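Local coordinates for RNA-binding protein RO60 (Deinococcus radiodurans, PDB 2NVO) that binds small RNAs that accumulate during recovery from ultraviolet irradiation and contributes to the organism's resistance to that radiation, at residues 260-265 with 282-287; 293-298 with 338-343. All blocks are in the same frame, centred on the assembly; numbering follows the deposited sequence.

Interaction 1. Residues 260-265 with 282-287; sequences EVYRAA and GRVGVL
Tyr-262 and Val-284 meet where two successive helices of the TROVE domain, the horseshoe of HEAT-like helical repeats, come together. Tyr-262 sits on helix 259-266, in the region implicated in RNA binding by similarity. Val-284 is the residue at which the chain leaves helical geometry after helix 271-283. The two side chains cross at about a right angle, and both methyls of the valine are engaged. CG1 approaches the ring obliquely, 3.4 Å from Tyr-262 CD2, while Val-284 CG2 lies 3.6 Å from Tyr-262 CB, so that the valine packs along the tyrosine from its root to one ring side. The buried tyrosine side chain also touches Trp-273, Asn-280 and Leu-281 of helix 271-283, and Leu-249.

Beyond Val-284, Gly-285 takes a positive phi of 70° and the chain turns, bringing Val-286 back towards Arg-263. With a chi1 of 164°, Val-286 holds CG1 opposite its own nitrogen and leaves CG2 to face the arginine, 3.9 Å from Arg-263 NH2. The arginine chain runs extended from the helix and then bends at chi3 (-78°), which brings the guanidinium obliquely up to this methyl. A salt bridge from Arg-263 NH1 to Glu-260 OE2, 2.7 Å long, holds the same guanidinium against its own helix. A water joins the two segments weakly, accepting from Arg-263 NH2 and donating to Val-286 O at 3.3 Å. The Arg-263 end of the contact thus carries charge and a weakly held water.

Arg-283 approaches the tyrosine from the other segment: its NH1 is hydrogen-bonded to the side-chain oxygen OD1 of Asn-280, and Arg-283 NH2 lies obliquely 4.2 Å from Tyr-262 CE2.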
ATOM      1  N   GLU A 260      13.392   4.969  26.610  1.00 43.62           N
ATOM      2  CA  GLU A 260      12.171   5.481  27.232  1.00 43.69           C
ATOM      3  C   GLU A 260      11.215   6.066  26.205  1.00 41.45           C
ATOM      4  O   GLU A 260       9.997   6.063  26.400  1.00 37.90           O
ATOM      5  CB  GLU A 260      12.490   6.514  28.318  1.00 43.73           C
ATOM      6  CG  GLU A 260      13.472   6.012  29.364  1.00 43.82           C
ATOM      7  CD  GLU A 260      13.140   4.609  29.840  1.00 45.64           C
ATOM      8  OE1 GLU A 260      11.936   4.294  29.987  1.00 42.65           O
ATOM      9  OE2 GLU A 260      14.084   3.822  30.065  1.00 46.02           O
ATOM     10  N   VAL A 261      11.776   6.570  25.112  1.00 40.31           N
ATOM     11  CA  VAL A 261      10.970   7.124  24.031  1.00 40.50           C
ATOM     12  C   VAL A 261      10.253   6.011  23.271  1.00 39.39           C
ATOM     13  O   VAL A 261       9.089   6.142  22.906  1.00 35.01           O
ATOM     14  CB  VAL A 261      11.834   7.956  23.059  1.00 45.39           C
ATOM     15  CG1 VAL A 261      11.167   8.065  21.697  1.00 42.36           C
ATOM     16  CG2 VAL A 261      12.102   9.335  23.644  1.00 43.81           C
ATOM     17  N   TYR A 262      10.952   4.908  23.041  1.00 42.83           N
ATOM     18  CA  TYR A 262      10.343   3.784  22.341  1.00 42.05           C
ATOM     19  C   TYR A 262       9.415   2.985  23.249  1.00 39.83           C
ATOM     20  O   TYR A 262       8.297   2.644  22.861  1.00 38.98           O
ATOM     21  CB  TYR A 262      11.405   2.915  21.658  1.00 39.71           C
ATOM     22  CG  TYR A 262      11.643   3.409  20.257  1.00 44.44           C
ATOM     23  CD1 TYR A 262      10.634   3.321  19.303  1.00 41.39           C
ATOM     24  CD2 TYR A 262      12.835   4.018  19.900  1.00 43.19           C
ATOM     25  CE1 TYR A 262      10.813   3.786  18.028  1.00 42.29           C
ATOM     26  CE2 TYR A 262      13.026   4.493  18.609  1.00 44.36           C
ATOM     27  CZ  TYR A 262      12.004   4.376  17.682  1.00 42.91           C
ATOM     28  OH  TYR A 262      12.159   4.843  16.400  1.00 44.44           O
ATOM     29  N   ARG A 263       9.888   2.710  24.458  1.00 40.60           N
ATOM     30  CA  ARG A 263       9.048   2.161  25.511  1.00 41.29           C
ATOM     31  C   ARG A 263       7.708   2.893  25.519  1.00 38.17           C
ATOM     32  O   ARG A 263       6.639   2.280  25.519  1.00 41.44           O
ATOM     33  CB  ARG A 263       9.748   2.336  26.858  1.00 39.97           C
ATOM     34  CG  ARG A 263       9.230   1.448  27.968  1.00 38.39           C
ATOM     35  CD  ARG A 263      10.296   1.289  29.026  1.00 37.38           C
ATOM     36  NE  ARG A 263      11.336   0.340  28.632  1.00 32.99           N
ATOM     37  CZ  ARG A 263      12.586   0.390  29.079  1.00 35.21           C
ATOM     38  NH1 ARG A 263      12.940   1.356  29.909  1.00 39.63           N
ATOM     39  NH2 ARG A 263      13.490  -0.502  28.685  1.00 33.73           N
ATOM     40  N   ALA A 264       7.782   4.218  25.492  1.00 38.84           N
ATOM     41  CA  ALA A 264       6.590   5.050  25.553  1.00 39.63           C
ATOM     42  C   ALA A 264       5.741   4.896  24.298  1.00 38.65           C
ATOM     43  O   ALA A 264       4.515   4.918  24.362  1.00 36.32           O
ATOM     44  CB  ALA A 264       6.978   6.510  25.768  1.00 37.81           C
ATOM     45  N   ALA A 265       6.407   4.734  23.159  1.00 38.47           N
ATOM     46  CA  ALA A 265       5.724   4.640  21.868  1.00 42.40           C
ATOM     47  C   ALA A 265       4.924   3.341  21.717  1.00 37.00           C
ATOM     48  O   ALA A 265       3.848   3.323  21.122  1.00 36.56           O
ATOM     49  CB  ALA A 265       6.733   4.788  20.729  1.00 37.71           C
ATOM     50  N   GLY A 282      14.908  -3.367  19.526  1.00 21.46           N
ATOM     51  CA  GLY A 282      16.079  -4.148  19.850  1.00 26.11           C
ATOM     52  C   GLY A 282      17.261  -3.209  19.976  1.00 31.77           C
ATOM     53  O   GLY A 282      18.173  -3.444  20.776  1.00 28.34           O
ATOM     54  N   ARG A 283      17.222  -2.140  19.179  1.00 31.13           N
ATOM     55  CA  ARG A 283      18.331  -1.198  19.069  1.00 32.66           C
ATOM     56  C   ARG A 283      18.399  -0.316  20.302  1.00 33.35           C
ATOM     57  O   ARG A 283      19.412  -0.300  20.999  1.00 37.73           O
ATOM     58  CB  ARG A 283      18.172  -0.325  17.820  1.00 33.79           C
ATOM     59  CG  ARG A 283      19.406   0.508  17.491  1.00 38.54           C
ATOM     60  CD  ARG A 283      19.184   1.415  16.285  1.00 35.73           C
ATOM     61  NE  ARG A 283      18.400   2.607  16.601  1.00 32.39           N
ATOM     62  CZ  ARG A 283      17.226   2.887  16.048  1.00 31.00           C
ATOM     63  NH1 ARG A 283      16.709   2.052  15.162  1.00 37.66           N
ATOM     64  NH2 ARG A 283      16.568   3.994  16.376  1.00 29.95           N
ATOM     65  N   VAL A 284      17.310   0.403  20.565  1.00 36.65           N
ATOM     66  CA  VAL A 284      17.201   1.266  21.738  1.00 36.67           C
ATOM     67  C   VAL A 284      17.129   0.501  23.060  1.00 40.68           C
ATOM     68  O   VAL A 284      16.714   1.063  24.072  1.00 41.63           O
ATOM     69  CB  VAL A 284      15.977   2.179  21.644  1.00 39.86           C
ATOM     70  CG1 VAL A 284      15.979   2.913  20.321  1.00 41.77           C
ATOM     71  CG2 VAL A 284      14.708   1.371  21.794  1.00 39.36           C
ATOM     72  N   GLY A 285      17.525  -0.772  23.046  1.00 35.99           N
ATOM     73  CA  GLY A 285      17.709  -1.546  24.264  1.00 34.61           C
ATOM     74  C   GLY A 285      16.456  -1.930  25.042  1.00 37.76           C
ATOM     75  O   GLY A 285      16.534  -2.311  26.213  1.00 37.50           O
ATOM     76  N   VAL A 286      15.303  -1.839  24.395  1.00 30.67           N
ATOM     77  CA  VAL A 286      14.042  -2.208  25.024  1.00 33.69           C
ATOM     78  C   VAL A 286      13.715  -3.719  24.923  1.00 32.97           C
ATOM     79  O   VAL A 286      13.152  -4.314  25.849  1.00 30.11           O
ATOM     80  CB  VAL A 286      12.888  -1.404  24.409  1.00 27.81           C
ATOM     81  CG1 VAL A 286      11.548  -2.042  24.757  1.00 30.52           C
ATOM     82  CG2 VAL A 286      12.947   0.039  24.863  1.00 35.07           C
ATOM     83  N   LEU A 287      14.080  -4.330  23.799  1.00 27.85           N
ATOM     84  CA  LEU A 287      13.671  -5.691  23.477  1.00 20.41           C
ATOM     85  C   LEU A 287      14.892  -6.599  23.326  1.00 27.02           C
ATOM     86  O   LEU A 287      15.488  -6.679  22.247  1.00 24.29           O
ATOM     87  CB  LEU A 287      12.849  -5.653  22.180  1.00 26.34           C
ATOM     88  CG  LEU A 287      12.064  -6.833  21.608  1.00 21.65           C
ATOM     89  CD1 LEU A 287      11.002  -7.380  22.590  1.00 19.61           C
ATOM     90  CD2 LEU A 287      11.386  -6.386  20.325  1.00 20.72           C
TER
HETATM   91  O   HOH W   1      11.719  -2.407  28.150  1.00 32.54           O

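Interaction 2. Residues 293-298 with 338-343; sequences ATVQAV and LPVPRV
Val-298, which meets Val-343 across the contact, has its backbone N bonded to Thr-294 O at 2.8 Å, a regular turn of helix 292-302. That turn sets Val-295 and Val-298 on one face, both directed at the chain entering helix 341-354. Val-295 is the more deeply engaged. Its chi1 of 163° puts CG1 anti to the backbone N, and both methyls meet Val-340, Val-295 CG2 lying 4.1 Å from Val-340 CG2, while Val-295 CG1 also lies 4.3 Å from Val-343 CG2. Val-298 CG1 continues the apolar strip at 4.3 Å from Val-343 CG1.

Here the alpha-helical solenoid of the TROVE domain brings helix 292-302 against the start of helix 341-354. Val-340 occupies the N-cap position, and its carbonyl O receives Val-343 N at 3.0 Å. The hydroxyl of Tyr-325, from helix 315-326, is hydrogen-bonded to Val-340 N; its side chain also touches Val-343.

Exposed Arg-342 lies across Val-295 and also touches Ile-299. Its chain bends at chi3 (68°), placing Arg-342 NH1 3.9 Å from Val-295 CG1, which lies obliquely to the guanidinium. The amide of Gln-296 comes to the guanidinium's edge, near its plane, with the two flat groups turned 32° apart.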
ATOM      1  N   ALA A 293       9.912  -9.780  30.435  1.00 21.82           N
ATOM      2  CA  ALA A 293       8.597  -9.148  30.573  1.00 18.58           C
ATOM      3  C   ALA A 293       8.134  -8.442  29.292  1.00 22.26           C
ATOM      4  O   ALA A 293       6.987  -8.603  28.844  1.00 14.25           O
ATOM      5  CB  ALA A 293       8.571  -8.178  31.754  1.00 21.33           C
ATOM      6  N   THR A 294       9.022  -7.634  28.721  1.00 19.15           N
ATOM      7  CA  THR A 294       8.689  -6.906  27.507  1.00 19.22           C
ATOM      8  C   THR A 294       8.588  -7.878  26.343  1.00 13.05           C
ATOM      9  O   THR A 294       7.692  -7.757  25.528  1.00 12.49           O
ATOM     10  CB  THR A 294       9.735  -5.825  27.174  1.00 21.59           C
ATOM     11  OG1 THR A 294       9.838  -4.905  28.269  1.00 28.39           O
ATOM     12  CG2 THR A 294       9.325  -5.069  25.933  1.00 19.51           C
ATOM     13  N   VAL A 295       9.512  -8.832  26.289  1.00 14.56           N
ATOM     14  CA  VAL A 295       9.481  -9.902  25.284  1.00 17.41           C
ATOM     15  C   VAL A 295       8.123 -10.623  25.267  1.00 16.87           C
ATOM     16  O   VAL A 295       7.496 -10.763  24.210  1.00 11.47           O
ATOM     17  CB  VAL A 295      10.614 -10.909  25.514  1.00 17.65           C
ATOM     18  CG1 VAL A 295      10.359 -12.203  24.760  1.00 14.51           C
ATOM     19  CG2 VAL A 295      11.954 -10.306  25.096  1.00 19.04           C
ATOM     20  N   GLN A 296       7.645 -11.053  26.440  1.00 12.10           N
ATOM     21  CA  GLN A 296       6.365 -11.750  26.480  1.00 13.58           C
ATOM     22  C   GLN A 296       5.240 -10.837  26.048  1.00 10.70           C
ATOM     23  O   GLN A 296       4.317 -11.250  25.345  1.00 12.52           O
ATOM     24  CB  GLN A 296       6.052 -12.333  27.872  1.00 12.42           C
ATOM     25  CG  GLN A 296       4.892 -13.340  27.816  1.00 13.58           C
ATOM     26  CD  GLN A 296       5.171 -14.507  26.877  1.00 14.66           C
ATOM     27  OE1 GLN A 296       4.279 -14.973  26.163  1.00 18.23           O
ATOM     28  NE2 GLN A 296       6.416 -14.972  26.860  1.00 10.98           N
ATOM     29  N   ALA A 297       5.313  -9.585  26.464  1.00 12.12           N
ATOM     30  CA  ALA A 297       4.266  -8.637  26.121  1.00 11.97           C
ATOM     31  C   ALA A 297       4.245  -8.412  24.609  1.00 15.07           C
ATOM     32  O   ALA A 297       3.182  -8.280  24.005  1.00 12.76           O
ATOM     33  CB  ALA A 297       4.478  -7.317  26.857  1.00 14.03           C
ATOM     34  N   VAL A 298       5.425  -8.358  23.993  1.00 12.69           N
ATOM     35  CA  VAL A 298       5.453  -8.235  22.524  1.00 12.44           C
ATOM     36  C   VAL A 298       4.854  -9.487  21.873  1.00 10.46           C
ATOM     37  O   VAL A 298       3.980  -9.388  21.021  1.00 14.31           O
ATOM     38  CB  VAL A 298       6.877  -7.935  22.001  1.00 13.73           C
ATOM     39  CG1 VAL A 298       6.954  -8.080  20.461  1.00 12.48           C
ATOM     40  CG2 VAL A 298       7.294  -6.526  22.413  1.00 16.49           C
ATOM     41  N   LEU A 338      19.849  -7.001  18.772  1.00 27.59           N
ATOM     42  CA  LEU A 338      19.951  -8.444  18.930  1.00 28.48           C
ATOM     43  C   LEU A 338      18.566  -9.083  18.888  1.00 32.58           C
ATOM     44  O   LEU A 338      17.827  -9.051  19.883  1.00 29.89           O
ATOM     45  CB  LEU A 338      20.657  -8.794  20.237  1.00 35.14           C
ATOM     46  CG  LEU A 338      20.784 -10.292  20.503  1.00 33.53           C
ATOM     47  CD1 LEU A 338      21.437 -10.983  19.318  1.00 36.12           C
ATOM     48  CD2 LEU A 338      21.575 -10.551  21.781  1.00 37.78           C
ATOM     49  N   PRO A 339      18.216  -9.675  17.733  1.00 31.74           N
ATOM     50  CA  PRO A 339      16.894 -10.278  17.532  1.00 27.04           C
ATOM     51  C   PRO A 339      16.615 -11.300  18.614  1.00 25.64           C
ATOM     52  O   PRO A 339      17.455 -12.166  18.850  1.00 28.24           O
ATOM     53  CB  PRO A 339      17.035 -10.992  16.180  1.00 26.12           C
ATOM     54  CG  PRO A 339      18.184 -10.294  15.486  1.00 24.96           C
ATOM     55  CD  PRO A 339      19.121  -9.919  16.592  1.00 30.17           C
ATOM     56  N   VAL A 340      15.463 -11.192  19.271  1.00 23.14           N
ATOM     57  CA  VAL A 340      15.045 -12.194  20.244  1.00 22.71           C
ATOM     58  C   VAL A 340      14.369 -13.353  19.539  1.00 17.95           C
ATOM     59  O   VAL A 340      13.350 -13.163  18.891  1.00 18.35           O
ATOM     60  CB  VAL A 340      14.030 -11.616  21.252  1.00 22.27           C
ATOM     61  CG1 VAL A 340      13.596 -12.703  22.208  1.00 22.02           C
ATOM     62  CG2 VAL A 340      14.622 -10.428  21.992  1.00 24.17           C
ATOM     63  N   PRO A 341      14.922 -14.565  19.682  1.00 19.61           N
ATOM     64  CA  PRO A 341      14.445 -15.742  18.947  1.00 22.81           C
ATOM     65  C   PRO A 341      12.954 -16.007  19.119  1.00 21.88           C
ATOM     66  O   PRO A 341      12.264 -16.244  18.130  1.00 19.45           O
ATOM     67  CB  PRO A 341      15.265 -16.882  19.550  1.00 22.22           C
ATOM     68  CG  PRO A 341      16.535 -16.222  19.974  1.00 22.30           C
ATOM     69  CD  PRO A 341      16.107 -14.877  20.499  1.00 23.62           C
ATOM     70  N   ARG A 342      12.452 -15.960  20.348  1.00 20.01           N
ATOM     71  CA  ARG A 342      11.043 -16.280  20.560  1.00 20.25           C
ATOM     72  C   ARG A 342      10.111 -15.225  19.951  1.00 14.75           C
ATOM     73  O   ARG A 342       8.934 -15.492  19.736  1.00 16.32           O
ATOM     74  CB  ARG A 342      10.749 -16.525  22.055  1.00 19.78           C
ATOM     75  CG  ARG A 342      11.172 -17.917  22.531  1.00 24.65           C
ATOM     76  CD  ARG A 342      10.992 -18.124  24.045  1.00 23.58           C
ATOM     77  NE  ARG A 342       9.584 -18.133  24.410  1.00 22.82           N
ATOM     78  CZ  ARG A 342       8.960 -17.122  24.994  1.00 19.58           C
ATOM     79  NH1 ARG A 342       9.633 -16.025  25.305  1.00 19.89           N
ATOM     80  NH2 ARG A 342       7.667 -17.217  25.281  1.00 16.35           N
ATOM     81  N   VAL A 343      10.633 -14.029  19.680  1.00 12.42           N
ATOM     82  CA  VAL A 343       9.854 -13.002  18.979  1.00 13.44           C
ATOM     83  C   VAL A 343       9.810 -13.360  17.495  1.00 15.74           C
ATOM     84  O   VAL A 343       8.758 -13.311  16.867  1.00 12.25           O
ATOM     85  CB  VAL A 343      10.434 -11.574  19.167  1.00 14.83           C
ATOM     86  CG1 VAL A 343       9.738 -10.572  18.268  1.00 11.73           C
ATOM     87  CG2 VAL A 343      10.315 -11.120  20.635  1.00 12.98           C
TER

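Overall arrangement
Interactions 1 and 2 follow each other along the TROVE part of the chain, their centres 12 Å apart. Segment 282-287 leads into helix 292-302, and the side chain of Leu-287 joins the two: its CD1 lies 3.8 Å from Val-298 CG2 and also touches Val-295. Interaction 1 is partly buried and mixed in character, an aromatic-valine contact bordered by charge and water. Interaction 2 is mostly buried and built of branched aliphatic side chains, with polar groups confined to its border. Each sets a helix against a helix end: the C-terminal exit of 271-283 in one, the N-terminal entry of 341-354 in the other.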